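Local structure of Bd3459 (Bdellovibrio bacteriovorus, 5CEC) at residues C45-N50 and M309-L314; Q54-Q57 and N61-D64. The protein is a predatory endopeptidase of the S13 (D-Ala-D-Ala carboxypeptidase) family that probably cleaves peptidoglycan peptides and is bound by the ankyrin-repeat immunity protein Bd3460. The protein carries 1 engineered substitution. One frame throughout, in Å; residues are numbered along the deposited sequence.

In the fold
Both contacts lie along the outer part of the six-stranded antiparallel sheet, with centres about 9 Å apart. Interaction 1 sets helix 307-322 against strand 40-48; interaction 2 belongs to the chain that returns along this strand and then turns toward strand 65-67. They meet at a probable backbone hydrogen bond of 2.8 Å from His46 N to Gln57 O, and Met47 CG rests 3.6 Å from Gln55 O. Ile56 joins the two, since its side chain touches both Cys45 and Ile311. Toward the protein's interior, Met310 and Val313 pack on helix 72-84, whose start carries a SxxK pattern consistent with the family's catalytic serine and lysine.

Interaction 1: C45-N50 and M309-L314; sequences CHMAAN and MMIKVL
In the penicillin-binding fold of this family, helices cover the faces of a central antiparallel sheet, and here Ile311 of helix 307-322 settles onto Cys45 and Met47 of strand 40-48. The two short axes approach to 8.5 Å and run in broadly the same direction, 32° apart. Ile311 carries nearly everything on the helix side, dividing its branches between two strand residues whose side chains rise from the same face. Its CG1 meets Cys45 SG at 3.5 Å, and CD1 reaches on over the strand backbone, 3.9 Å from Cys45 O and 4.1 Å from His46 CA. The other branch, CG2, lies against Met47 CB at 3.8 Å. With chi1 at -59°, CG2 stands anti to the backbone N while CG1 sits beside it, which is how one side chain serves both neighbours. His46, between them, directs its CB away from the helix and meets Ile311 through its backbone. Cys45 SG is also covalently tied to Cys307, one helical turn before Ile311. The chemistry is therefore of two kinds, a disulfide that fixes the start of the helix to the strand and, next to it, buried van der Waals contact that relies on close fit.

Interaction 2: Q54-Q57 and N61-D64; sequences QQIQ and NKDD
The peptide group joining Ile56 to Gln57 is the flat surface that Lys62 meets: CD and CE of the lysine stand off one face of it, on the side of the carbonyl oxygen. CE comes within 3.7 Å of Ile56 O and CD within 4.1 Å of the same atom, both well out of the peptide plane, while CD also passes 4.3 Å from Gln57 C. Ile56 CG2 flanks the lysine chain more loosely, 4.4 Å from CD.

Two side-chain amides are held within their own segments. That of Gln57 folds back, its NE2 donating to Gln55 O at 3.2 Å; the donor sits above the carbonyl plane, and the bond is bent. The amide of Asn61 is used squarely instead: ND2 reaches Asp64 OD2 at 2.8 Å with an N-H...O angle of 159°, the acceptor lying in the amide plane. This bond joins the two ends of a type I turn, alongside the backbone bond from Asp64 N to Asn61 O at 3.1 Å.

Lys62 leaves that turn with CG between its backbone N and carbonyl carbon (chi1 66°), runs extended through CD and CE, and bends only at chi4, -68°. The bend carries NZ to the carbonyl oxygens of Gly58 and Asp59, both of which it hydrogen-bonds. Elsewhere, the Lys62 backbone bonds to Glu308 of helix 307-322, and Ile56 also packs on Glu308.

At this partly exposed surface, then, the lysine splits its chemistry: CD gives Ile56 CG2 loose van der Waals contact, CE, polarised by the neighbouring ammonium, probably meets Ile56 O in part electrostatically, and the ammonium itself, gripped by two carbonyls, ties the turn to the intervening residues.

Interaction 1: C45-N50 and M309-L314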
ATOM      1  N   CYS A  45       0.301  21.185  -3.825  1.00 17.82           N
ATOM      2  CA  CYS A  45       0.892  22.164  -2.923  1.00 20.28           C
ATOM      3  C   CYS A  45       2.200  21.583  -2.340  1.00 17.98           C
ATOM      4  O   CYS A  45       2.444  20.377  -2.385  1.00 17.39           O
ATOM      5  CB  CYS A  45      -0.143  22.654  -1.828  1.00 26.32           C
ATOM      6  SG  CYS A  45      -0.834  21.270  -0.884  1.00 30.99           S
ATOM      7  N   HIS A  46       3.034  22.454  -1.796  1.00 18.21           N
ATOM      8  CA  HIS A  46       4.285  22.051  -1.193  1.00 18.78           C
ATOM      9  C   HIS A  46       4.766  23.077  -0.163  1.00 18.35           C
ATOM     10  O   HIS A  46       4.332  24.220  -0.181  1.00 20.93           O
ATOM     11  CB  HIS A  46       5.355  21.829  -2.260  1.00 19.62           C
ATOM     12  CG  HIS A  46       5.832  23.066  -2.936  1.00 23.70           C
ATOM     13  ND1 HIS A  46       5.203  23.617  -4.020  1.00 26.83           N
ATOM     14  CD2 HIS A  46       6.882  23.875  -2.653  1.00 25.75           C
ATOM     15  CE1 HIS A  46       5.868  24.686  -4.414  1.00 28.07           C
ATOM     16  NE2 HIS A  46       6.883  24.876  -3.590  1.00 28.41           N
ATOM     17  N   MET A  47       5.696  22.685   0.712  1.00 19.10           N
ATOM     18  CA  MET A  47       6.277  23.632   1.660  1.00 19.44           C
ATOM     19  C   MET A  47       7.611  23.061   2.108  1.00 20.25           C
ATOM     20  O   MET A  47       7.667  21.890   2.491  1.00 19.83           O
ATOM     21  CB  MET A  47       5.377  23.828   2.886  1.00 20.14           C
ATOM     22  CG  MET A  47       5.869  24.920   3.822  1.00 21.70           C
ATOM     23  SD  MET A  47       4.850  25.069   5.281  1.00 25.83           S
ATOM     24  CE  MET A  47       5.571  23.662   6.149  1.00 27.93           C
ATOM     25  N   ALA A  48       8.669  23.884   2.126  1.00 21.15           N
ATOM     26  CA  ALA A  48       9.950  23.419   2.686  1.00 22.55           C
ATOM     27  C   ALA A  48       9.749  23.138   4.178  1.00 22.81           C
ATOM     28  O   ALA A  48       9.090  23.917   4.882  1.00 24.45           O
ATOM     29  CB  ALA A  48      11.033  24.461   2.488  1.00 24.86           C
ATOM     30  N   ALA A  49      10.328  22.051   4.676  1.00 23.05           N
ATOM     31  CA  ALA A  49      10.153  21.650   6.087  1.00 24.30           C
ATOM     32  C   ALA A  49      10.666  22.677   7.081  1.00 28.15           C
ATOM     33  O   ALA A  49      10.117  22.847   8.191  1.00 31.00           O
ATOM     34  CB  ALA A  49      10.828  20.306   6.329  1.00 26.05           C
ATOM     35  N   ASN A  50      11.733  23.351   6.679  1.00 27.10           N
ATOM     36  CA  ASN A  50      12.366  24.366   7.490  1.00 27.56           C
ATOM     37  C   ASN A  50      11.810  25.792   7.271  1.00 29.02           C
ATOM     38  O   ASN A  50      12.408  26.769   7.724  1.00 29.91           O
ATOM     39  CB  ASN A  50      13.881  24.344   7.222  1.00 31.19           C
ATOM     40  CG  ASN A  50      14.238  24.758   5.796  1.00 31.71           C
ATOM     41  OD1 ASN A  50      13.439  25.389   5.080  1.00 35.66           O
ATOM     42  ND2 ASN A  50      15.429  24.377   5.359  1.00 39.27           N
ATOM     43  N   MET A 309      -4.266  21.157   4.098  1.00 17.09           N
ATOM     44  CA  MET A 309      -4.393  20.306   5.274  1.00 17.00           C
ATOM     45  C   MET A 309      -3.404  19.129   5.214  1.00 16.15           C
ATOM     46  O   MET A 309      -2.859  18.702   6.244  1.00 17.12           O
ATOM     47  CB  MET A 309      -5.819  19.789   5.446  1.00 18.89           C
ATOM     48  CG  MET A 309      -6.753  20.761   6.134  1.00 23.59           C
ATOM     49  SD  MET A 309      -6.301  21.164   7.837  1.00 28.82           S
ATOM     50  CE  MET A 309      -5.723  19.608   8.444  1.00 21.63           C
ATOM     51  N   MET A 310      -3.192  18.567   4.022  1.00 16.83           N
ATOM     52  CA  MET A 310      -2.216  17.495   3.889  1.00 16.15           C
ATOM     53  C   MET A 310      -0.788  17.936   4.241  1.00 15.26           C
ATOM     54  O   MET A 310      -0.037  17.211   4.896  1.00 15.91           O
ATOM     55  CB  MET A 310      -2.313  16.875   2.495  1.00 16.08           C
ATOM     56  CG  MET A 310      -3.636  16.192   2.198  1.00 16.71           C
ATOM     57  SD  MET A 310      -4.121  14.911   3.399  1.00 17.44           S
ATOM     58  CE  MET A 310      -5.136  15.814   4.557  1.00 18.56           C
ATOM     59  N   ILE A 311      -0.411  19.140   3.829  1.00 15.79           N
ATOM     60  CA  ILE A 311       0.892  19.689   4.204  1.00 16.63           C
ATOM     61  C   ILE A 311       0.976  19.868   5.722  1.00 16.07           C
ATOM     62  O   ILE A 311       1.972  19.507   6.324  1.00 17.33           O
ATOM     63  CB  ILE A 311       1.161  21.008   3.497  1.00 18.01           C
ATOM     64  CG1 ILE A 311       1.111  20.814   1.967  1.00 18.35           C
ATOM     65  CG2 ILE A 311       2.494  21.579   3.958  1.00 18.16           C
ATOM     66  CD1 ILE A 311       2.135  19.824   1.423  1.00 17.74           C
ATOM     67  N   LYS A 312      -0.067  20.393   6.341  1.00 16.45           N
ATOM     68  CA  LYS A 312      -0.075  20.573   7.798  1.00 16.89           C
ATOM     69  C   LYS A 312       0.048  19.261   8.556  1.00 15.97           C
ATOM     70  O   LYS A 312       0.772  19.136   9.536  1.00 17.17           O
ATOM     71  CB  LYS A 312      -1.304  21.317   8.277  1.00 18.51           C
ATOM     72  CG  LYS A 312      -1.407  22.762   7.792  1.00 21.54           C
ATOM     73  CD  LYS A 312      -2.723  23.397   8.216  1.00 26.24           C
ATOM     74  CE  LYS A 312      -2.761  23.706   9.704  1.00 31.75           C
ATOM     75  NZ  LYS A 312      -1.894  24.858  10.111  1.00 37.86           N
ATOM     76  N   VAL A 313      -0.614  18.239   8.021  1.00 16.35           N
ATOM     77  CA  VAL A 313      -0.511  16.903   8.592  1.00 16.14           C
ATOM     78  C   VAL A 313       0.918  16.390   8.509  1.00 15.46           C
ATOM     79  O   VAL A 313       1.435  15.834   9.499  1.00 16.26           O
ATOM     80  CB  VAL A 313      -1.515  15.947   7.898  1.00 15.47           C
ATOM     81  CG1 VAL A 313      -1.200  14.480   8.176  1.00 16.15           C
ATOM     82  CG2 VAL A 313      -2.930  16.284   8.347  1.00 16.78           C
ATOM     83  N   LEU A 314       1.557  16.562   7.356  1.00 15.77           N
ATOM     84  CA  LEU A 314       2.962  16.135   7.214  1.00 16.71           C
ATOM     85  C   LEU A 314       3.884  16.869   8.202  1.00 15.22           C
ATOM     86  O   LEU A 314       4.735  16.247   8.860  1.00 16.67           O
ATOM     87  CB  LEU A 314       3.454  16.314   5.790  1.00 15.78           C
ATOM     88  CG  LEU A 314       2.811  15.288   4.811  1.00 16.61           C
ATOM     89  CD1 LEU A 314       2.912  15.814   3.386  1.00 17.68           C
ATOM     90  CD2 LEU A 314       3.414  13.893   4.943  1.00 17.93           C
TER

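Interaction 2: Q54-Q57 and N61-D64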
ATOM      1  N   GLN A  54       6.196  29.253   7.323  1.00 43.43           N
ATOM      2  CA  GLN A  54       5.251  28.143   7.168  1.00 41.50           C
ATOM      3  C   GLN A  54       4.093  28.487   6.205  1.00 36.31           C
ATOM      4  O   GLN A  54       2.962  28.013   6.363  1.00 40.90           O
ATOM      5  CB  GLN A  54       4.748  27.629   8.531  1.00 44.50           C
ATOM      6  CG  GLN A  54       5.846  26.990   9.376  1.00 47.95           C
ATOM      7  CD  GLN A  54       5.336  26.386  10.676  1.00 49.36           C
ATOM      8  OE1 GLN A  54       4.336  25.669  10.700  1.00 49.87           O
ATOM      9  NE2 GLN A  54       6.045  26.647  11.761  1.00 51.94           N
ATOM     10  N   GLN A  55       4.401  29.284   5.182  1.00 35.34           N
ATOM     11  CA  GLN A  55       3.448  29.573   4.124  1.00 33.48           C
ATOM     12  C   GLN A  55       3.452  28.394   3.166  1.00 29.80           C
ATOM     13  O   GLN A  55       4.478  27.971   2.648  1.00 30.50           O
ATOM     14  CB  GLN A  55       3.820  30.842   3.371  1.00 36.78           C
ATOM     15  CG  GLN A  55       2.714  31.345   2.448  1.00 44.88           C
ATOM     16  CD  GLN A  55       3.041  32.697   1.834  1.00 51.05           C
ATOM     17  OE1 GLN A  55       4.088  32.863   1.208  1.00 57.02           O
ATOM     18  NE2 GLN A  55       2.150  33.672   2.011  1.00 55.63           N
ATOM     19  N   ILE A  56       2.279  27.871   2.919  1.00 26.88           N
ATOM     20  CA  ILE A  56       2.130  26.765   1.966  1.00 24.75           C
ATOM     21  C   ILE A  56       2.050  27.307   0.540  1.00 25.32           C
ATOM     22  O   ILE A  56       1.282  28.241   0.269  1.00 28.35           O
ATOM     23  CB  ILE A  56       0.901  25.928   2.308  1.00 25.45           C
ATOM     24  CG1 ILE A  56       1.074  25.325   3.708  1.00 26.70           C
ATOM     25  CG2 ILE A  56       0.657  24.841   1.263  1.00 25.86           C
ATOM     26  CD1 ILE A  56      -0.202  24.761   4.306  1.00 27.70           C
ATOM     27  N   GLN A  57       2.843  26.728  -0.365  1.00 24.78           N
ATOM     28  CA  GLN A  57       2.899  27.133  -1.765  1.00 26.50           C
ATOM     29  C   GLN A  57       2.008  26.190  -2.568  1.00 24.58           C
ATOM     30  O   GLN A  57       2.025  24.994  -2.349  1.00 26.32           O
ATOM     31  CB  GLN A  57       4.336  26.996  -2.295  1.00 28.69           C
ATOM     32  CG  GLN A  57       5.389  27.724  -1.471  1.00 32.71           C
ATOM     33  CD  GLN A  57       5.044  29.171  -1.288  1.00 37.40           C
ATOM     34  OE1 GLN A  57       4.686  29.848  -2.252  1.00 39.59           O
ATOM     35  NE2 GLN A  57       5.124  29.656  -0.047  1.00 41.90           N
ATOM     36  N   ASN A  61      -6.542  26.168  -5.769  1.00 21.90           N
ATOM     37  CA  ASN A  61      -7.428  25.172  -5.229  1.00 22.02           C
ATOM     38  C   ASN A  61      -6.854  24.496  -4.029  1.00 20.16           C
ATOM     39  O   ASN A  61      -7.452  23.562  -3.549  1.00 21.38           O
ATOM     40  CB  ASN A  61      -7.828  24.197  -6.323  1.00 22.95           C
ATOM     41  CG  ASN A  61      -8.511  24.911  -7.436  1.00 28.85           C
ATOM     42  OD1 ASN A  61      -7.880  25.243  -8.421  1.00 34.81           O
ATOM     43  ND2 ASN A  61      -9.746  25.339  -7.190  1.00 29.28           N
ATOM     44  N   LYS A  62      -5.747  25.026  -3.472  1.00 19.87           N
ATOM     45  CA  LYS A  62      -5.099  24.360  -2.321  1.00 20.17           C
ATOM     46  C   LYS A  62      -5.934  24.371  -1.033  1.00 19.95           C
ATOM     47  O   LYS A  62      -5.640  23.627  -0.097  1.00 19.95           O
ATOM     48  CB  LYS A  62      -3.686  24.913  -2.074  1.00 22.26           C
ATOM     49  CG  LYS A  62      -3.607  26.365  -1.616  1.00 25.07           C
ATOM     50  CD  LYS A  62      -2.140  26.806  -1.584  1.00 27.73           C
ATOM     51  CE  LYS A  62      -1.975  28.293  -1.416  1.00 31.21           C
ATOM     52  NZ  LYS A  62      -2.449  29.037  -2.614  1.00 34.90           N
ATOM     53  N   ASP A  63      -6.937  25.257  -0.981  1.00 20.98           N
ATOM     54  CA  ASP A  63      -7.855  25.335   0.161  0.50 22.15           C
ATOM     55  C   ASP A  63      -9.264  24.766  -0.130  1.00 22.35           C
ATOM     56  O   ASP A  63     -10.230  25.032   0.627  1.00 25.11           O
ATOM     57  CB  ASP A  63      -7.932  26.791   0.651  0.50 24.10           C
ATOM     58  CG  ASP A  63      -8.432  27.754  -0.435  0.50 28.49           C
ATOM     59  OD1 ASP A  63      -8.246  27.466  -1.652  0.50 28.96           O
ATOM     60  OD2 ASP A  63      -8.995  28.812  -0.069  0.50 35.40           O
ATOM     61  N   ASP A  64      -9.384  23.955  -1.194  1.00 21.89           N
ATOM     62  CA  ASP A  64     -10.649  23.293  -1.547  1.00 22.38           C
ATOM     63  C   ASP A  64     -10.579  21.806  -1.193  1.00 19.81           C
ATOM     64  O   ASP A  64      -9.519  21.158  -1.375  1.00 19.41           O
ATOM     65  CB  ASP A  64     -10.900  23.412  -3.046  1.00 24.26           C
ATOM     66  CG  ASP A  64     -11.110  24.835  -3.500  1.00 27.70           C
ATOM     67  OD1 ASP A  64     -11.464  25.668  -2.664  1.00 32.84           O
ATOM     68  OD2 ASP A  64     -10.922  25.101  -4.687  1.00 33.93           O
TER